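Local structure of aeromonas extracellular serine protease (Aeromonas sobria, 3WQB) at residues M14-P26 against A53-T65. The protein cleaves peptide bonds after paired basic residues, one of them lysine, as a secreted calcium-binding serine protease of the furin-like subtilase family that probably acts as a virulence factor. The protein carries 1 engineered substitution. Residues are numbered along the deposited sequence; the frame is centred on the assembly and turned at random.
Sequences MDIGRSSTERCLP and AGNDLNLWWAHRT
Residues 14-26, a loop with two type I turns (Gly17 to Ser20 and Ser20 to Arg23), pack over one face and along the edge of Trp60 at the start of the short helix 60-64, and Arg18 and Gly54 bring their CA atoms within 5.0 Å. This packs the N-terminal loop against helix 60-64, in the subtilisin-type protease part of the chain. Trp60 points at the loop, and with CG between its backbone N and carbonyl carbon (chi1 63°) the indole lies against Arg23. Arg23 CA and CG cover one face, with CG 3.5 Å from Trp60 CD1; Trp61 CB lies on the opposite face. Met14 SD meets the ring edge at Trp60 CH2, a Met-aromatic contact. Trp60 NE1 donates to Gly17 O from above the carbonyl plane. Arg18, Arg23 and Asp56 form a salt-bridge network. Arg18 NH1 also bonds Gly54 O and Asp56 O, while Asp56 OD2 takes Arg23 NH2 nearly head-on and Asn40 N as well. Asn58 ND2 bonds Ile16 O and Asp418 OD1. A water links Arg23 NE, Asp56 OD1 and Asn58 OD1. Cys24, disulfide-bonded to Cys4, lays SG over the Arg64 guanidinium. Arg64 NH1 grips Glu22 twice, through O at 2.8 Å and through the anti lone pair of OE1 at 2.9 Å.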
loop_
_atom_site.group_PDB
_atom_site.type_symbol
_atom_site.label_atom_id
_atom_site.label_comp_id
_atom_site.label_asym_id
_atom_site.label_seq_id
_atom_site.Cartn_x
_atom_site.Cartn_y
_atom_site.Cartn_z
ATOM N N MET A 14 28.599 -7.173 -21.938
ATOM C CA MET A 14 28.098 -6.008 -21.207
ATOM C C MET A 14 27.805 -6.343 -19.746
ATOM O O MET A 14 27.102 -7.310 -19.449
ATOM C CB MET A 14 26.837 -5.473 -21.892
ATOM C CG MET A 14 26.165 -4.273 -21.199
ATOM S SD MET A 14 27.185 -2.788 -21.041
ATOM C CE MET A 14 27.523 -2.407 -22.759
ATOM N N ASP A 15 28.354 -5.528 -18.846
ATOM C CA ASP A 15 28.055 -5.586 -17.415
ATOM C C ASP A 15 26.850 -4.681 -17.193
ATOM O O ASP A 15 26.932 -3.473 -17.369
ATOM C CB ASP A 15 29.273 -5.098 -16.616
ATOM C CG ASP A 15 29.062 -5.086 -15.107
ATOM O OD1 ASP A 15 27.936 -5.324 -14.610
ATOM O OD2 ASP A 15 30.060 -4.814 -14.403
ATOM N N ILE A 16 25.722 -5.277 -16.817
ATOM C CA ILE A 16 24.479 -4.521 -16.593
ATOM C C ILE A 16 24.266 -4.182 -15.116
ATOM O O ILE A 16 23.202 -3.666 -14.735
ATOM C CB ILE A 16 23.235 -5.273 -17.142
ATOM C CG1 ILE A 16 23.068 -6.633 -16.449
ATOM C CG2 ILE A 16 23.318 -5.409 -18.676
ATOM C CD1 ILE A 16 21.652 -7.187 -16.474
ATOM N N GLY A 17 25.286 -4.445 -14.307
ATOM C CA GLY A 17 25.196 -4.292 -12.860
ATOM C C GLY A 17 25.292 -2.885 -12.310
ATOM O O GLY A 17 25.489 -1.910 -13.046
ATOM N N ARG A 18 25.193 -2.809 -10.987
ATOM C CA ARG A 18 25.140 -1.551 -10.248
ATOM C C ARG A 18 26.482 -0.838 -10.118
ATOM O O ARG A 18 26.526 0.302 -9.635
ATOM C CB ARG A 18 24.574 -1.798 -8.845
ATOM C CG ARG A 18 23.159 -2.320 -8.858
ATOM C CD ARG A 18 22.665 -2.661 -7.446
ATOM N NE ARG A 18 21.292 -3.180 -7.509
ATOM C CZ ARG A 18 20.203 -2.420 -7.641
ATOM N NH1 ARG A 18 20.306 -1.093 -7.690
ATOM N NH2 ARG A 18 19.004 -2.987 -7.711
ATOM N N SER A 19 27.560 -1.505 -10.526
ATOM C CA SER A 19 28.897 -0.907 -10.493
ATOM C C SER A 19 29.600 -0.953 -11.850
ATOM O O SER A 19 30.823 -0.817 -11.922
ATOM C CB SER A 19 29.761 -1.589 -9.424
ATOM O OG SER A 19 29.979 -2.949 -9.743
ATOM N N SER A 20 28.820 -1.124 -12.917
ATOM C CA SER A 20 29.360 -1.287 -14.265
ATOM C C SER A 20 30.150 -0.072 -14.735
ATOM O O SER A 20 29.796 1.068 -14.434
ATOM C CB SER A 20 28.224 -1.553 -15.248
ATOM O OG SER A 20 28.712 -1.653 -16.574
ATOM N N THR A 21 31.209 -0.316 -15.495
ATOM C CA THR A 21 31.936 0.769 -16.158
ATOM C C THR A 21 31.069 1.529 -17.172
ATOM O O THR A 21 31.389 2.664 -17.554
ATOM C CB THR A 21 33.195 0.251 -16.885
ATOM O OG1 THR A 21 32.812 -0.665 -17.920
ATOM C CG2 THR A 21 34.156 -0.424 -15.902
ATOM N N GLU A 22 29.978 0.899 -17.610
ATOM C CA GLU A 22 29.078 1.479 -18.606
ATOM C C GLU A 22 27.880 2.203 -17.981
ATOM O O GLU A 22 26.968 2.635 -18.686
ATOM C CB GLU A 22 28.589 0.400 -19.587
ATOM C CG GLU A 22 29.703 -0.189 -20.463
ATOM C CD GLU A 22 30.283 0.804 -21.465
ATOM O OE1 GLU A 22 29.673 1.865 -21.709
ATOM O OE2 GLU A 22 31.363 0.506 -22.019
ATOM N N ARG A 23 27.897 2.334 -16.661
ATOM C CA ARG A 23 26.771 2.888 -15.924
ATOM C C ARG A 23 26.712 4.418 -16.014
ATOM O O ARG A 23 27.479 5.125 -15.361
ATOM C CB ARG A 23 26.851 2.382 -14.480
ATOM C CG ARG A 23 25.784 2.830 -13.533
ATOM C CD ARG A 23 25.802 1.903 -12.351
ATOM N NE ARG A 23 25.064 2.424 -11.205
ATOM C CZ ARG A 23 25.580 3.227 -10.275
ATOM N NH1 ARG A 23 26.843 3.640 -10.344
ATOM N NH2 ARG A 23 24.824 3.627 -9.262
ATOM N N CYS A 24 25.783 4.905 -16.836
ATOM C CA CYS A 24 25.512 6.338 -17.012
ATOM C C CYS A 24 24.110 6.521 -17.576
ATOM O O CYS A 24 23.534 5.580 -18.139
ATOM C CB CYS A 24 26.544 7.020 -17.931
ATOM S SG CYS A 24 26.593 6.410 -19.658
ATOM N N LEU A 25 23.579 7.736 -17.438
ATOM C CA LEU A 25 22.270 8.089 -17.973
ATOM C C LEU A 25 22.372 9.109 -19.096
ATOM O O LEU A 25 22.987 10.165 -18.905
ATOM C CB LEU A 25 21.398 8.714 -16.887
ATOM C CG LEU A 25 21.120 7.942 -15.602
ATOM C CD1 LEU A 25 20.456 8.846 -14.567
ATOM C CD2 LEU A 25 20.266 6.698 -15.915
ATOM N N PRO A 26 21.754 8.819 -20.256
ATOM C CA PRO A 26 21.599 9.877 -21.250
ATOM C C PRO A 26 20.675 10.988 -20.739
ATOM O O PRO A 26 19.873 10.780 -19.804
ATOM C CB PRO A 26 20.936 9.157 -22.436
ATOM C CG PRO A 26 21.235 7.703 -22.232
ATOM C CD PRO A 26 21.209 7.533 -20.735
ATOM N N ALA A 53 26.765 4.509 -3.152
ATOM C CA ALA A 53 26.607 4.267 -4.582
ATOM C C ALA A 53 26.038 2.888 -4.906
ATOM O O ALA A 53 26.376 1.895 -4.250
ATOM C CB ALA A 53 27.942 4.477 -5.289
ATOM N N GLY A 54 25.157 2.845 -5.907
ATOM C CA GLY A 54 24.569 1.595 -6.400
ATOM C C GLY A 54 23.153 1.330 -5.920
ATOM O O GLY A 54 22.445 0.497 -6.484
ATOM N N ASN A 55 22.746 2.042 -4.876
ATOM C CA ASN A 55 21.427 1.870 -4.276
ATOM C C ASN A 55 20.385 2.731 -4.988
ATOM O O ASN A 55 20.096 3.860 -4.602
ATOM C CB ASN A 55 21.517 2.147 -2.777
ATOM C CG ASN A 55 22.375 1.127 -2.071
ATOM O OD1 ASN A 55 23.459 1.438 -1.563
ATOM N ND2 ASN A 55 21.906 -0.110 -2.051
ATOM N N ASP A 56 19.855 2.159 -6.061
ATOM C CA ASP A 56 18.980 2.848 -7.001
ATOM C C ASP A 56 18.149 1.790 -7.727
ATOM O O ASP A 56 18.178 0.616 -7.350
ATOM C CB ASP A 56 19.822 3.691 -7.975
ATOM C CG ASP A 56 20.945 2.894 -8.626
ATOM O OD1 ASP A 56 20.692 1.749 -9.055
ATOM O OD2 ASP A 56 22.078 3.418 -8.717
ATOM N N LEU A 57 17.440 2.186 -8.780
ATOM C CA LEU A 57 16.583 1.248 -9.506
ATOM C C LEU A 57 17.315 0.429 -10.571
ATOM O O LEU A 57 16.692 -0.371 -11.283
ATOM C CB LEU A 57 15.390 1.977 -10.116
ATOM C CG LEU A 57 14.500 2.679 -9.094
ATOM C CD1 LEU A 57 13.542 3.626 -9.802
ATOM C CD2 LEU A 57 13.734 1.679 -8.222
ATOM N N ASN A 58 18.631 0.640 -10.685
ATOM C CA ASN A 58 19.486 0.006 -11.702
ATOM C C ASN A 58 18.807 -0.040 -13.057
ATOM O O ASN A 58 18.555 -1.110 -13.620
ATOM C CB ASN A 58 20.013 -1.379 -11.281
ATOM C CG ASN A 58 21.273 -1.769 -12.050
ATOM O OD1 ASN A 58 22.147 -0.938 -12.292
ATOM N ND2 ASN A 58 21.358 -3.025 -12.447
ATOM N N LEU A 59 18.494 1.148 -13.571
ATOM C CA LEU A 59 17.730 1.283 -14.810
ATOM C C LEU A 59 18.554 1.916 -15.927
ATOM O O LEU A 59 18.028 2.182 -17.012
ATOM C CB LEU A 59 16.449 2.095 -14.579
ATOM C CG LEU A 59 16.562 3.466 -13.904
ATOM C CD1 LEU A 59 17.356 4.470 -14.722
ATOM C CD2 LEU A 59 15.166 3.995 -13.619
ATOM N N TRP A 60 19.847 2.127 -15.683
ATOM C CA TRP A 60 20.682 2.837 -16.658
ATOM C C TRP A 60 20.722 2.171 -18.046
ATOM O O TRP A 60 20.789 2.858 -19.060
ATOM C CB TRP A 60 22.085 3.057 -16.099
ATOM C CG TRP A 60 22.858 1.804 -15.825
ATOM C CD1 TRP A 60 22.969 1.150 -14.631
ATOM C CD2 TRP A 60 23.647 1.063 -16.767
ATOM N NE1 TRP A 60 23.774 0.042 -14.772
ATOM C CE2 TRP A 60 24.201 -0.035 -16.073
ATOM C CE3 TRP A 60 23.928 1.215 -18.135
ATOM C CZ2 TRP A 60 25.033 -0.970 -16.695
ATOM C CZ3 TRP A 60 24.752 0.277 -18.756
ATOM C CH2 TRP A 60 25.288 -0.801 -18.036
ATOM N N TRP A 61 20.681 0.842 -18.090
ATOM C CA TRP A 61 20.749 0.123 -19.352
ATOM C C TRP A 61 19.438 0.244 -20.107
ATOM O O TRP A 61 19.442 0.351 -21.328
ATOM C CB TRP A 61 21.168 -1.328 -19.120
ATOM C CG TRP A 61 21.346 -2.163 -20.357
ATOM C CD1 TRP A 61 22.513 -2.400 -21.036
ATOM C CD2 TRP A 61 20.329 -2.915 -21.033
ATOM N NE1 TRP A 61 22.276 -3.244 -22.100
ATOM C CE2 TRP A 61 20.948 -3.580 -22.117
ATOM C CE3 TRP A 61 18.950 -3.086 -20.831
ATOM C CZ2 TRP A 61 20.232 -4.395 -23.004
ATOM C CZ3 TRP A 61 18.241 -3.904 -21.706
ATOM C CH2 TRP A 61 18.886 -4.553 -22.775
ATOM N N ALA A 62 18.311 0.252 -19.393
ATOM C CA ALA A 62 17.044 0.599 -20.034
ATOM C C ALA A 62 17.137 1.975 -20.706
ATOM O O ALA A 62 16.819 2.125 -21.886
ATOM C CB ALA A 62 15.900 0.555 -19.043
ATOM N N HIS A 63 17.612 2.966 -19.965
ATOM C CA HIS A 63 17.723 4.306 -20.512
ATOM C C HIS A 63 18.695 4.384 -21.688
ATOM O O HIS A 63 18.396 5.048 -22.674
ATOM C CB HIS A 63 18.077 5.309 -19.415
ATOM C CG HIS A 63 16.901 5.712 -18.579
ATOM N ND1 HIS A 63 16.806 6.950 -17.982
ATOM C CD2 HIS A 63 15.762 5.050 -18.260
ATOM C CE1 HIS A 63 15.666 7.030 -17.320
ATOM N NE2 HIS A 63 15.015 5.890 -17.469
ATOM N N ARG A 64 19.833 3.690 -21.601
ATOM C CA ARG A 64 20.818 3.715 -22.678
ATOM C C ARG A 64 20.376 2.921 -23.903
ATOM O O ARG A 64 20.959 3.085 -24.964
ATOM C CB ARG A 64 22.185 3.211 -22.197
ATOM C CG ARG A 64 22.888 4.140 -21.222
ATOM C CD ARG A 64 24.340 3.749 -21.016
ATOM N NE ARG A 64 25.153 4.115 -22.175
ATOM C CZ ARG A 64 26.431 3.788 -22.349
ATOM N NH1 ARG A 64 27.083 3.080 -21.436
ATOM N NH2 ARG A 64 27.061 4.178 -23.451
ATOM N N THR A 65 19.371 2.060 -23.770
ATOM C CA THR A 65 18.866 1.311 -24.934
ATOM C C THR A 65 17.485 1.778 -25.402
ATOM O O THR A 65 16.853 1.122 -26.230
ATOM C CB THR A 65 18.832 -0.222 -24.689
ATOM O OG1 THR A 65 17.945 -0.519 -23.604
ATOM C CG2 THR A 65 20.232 -0.790 -24.394
HETATM O O HOH W 1 22.489 1.467 -11.087
#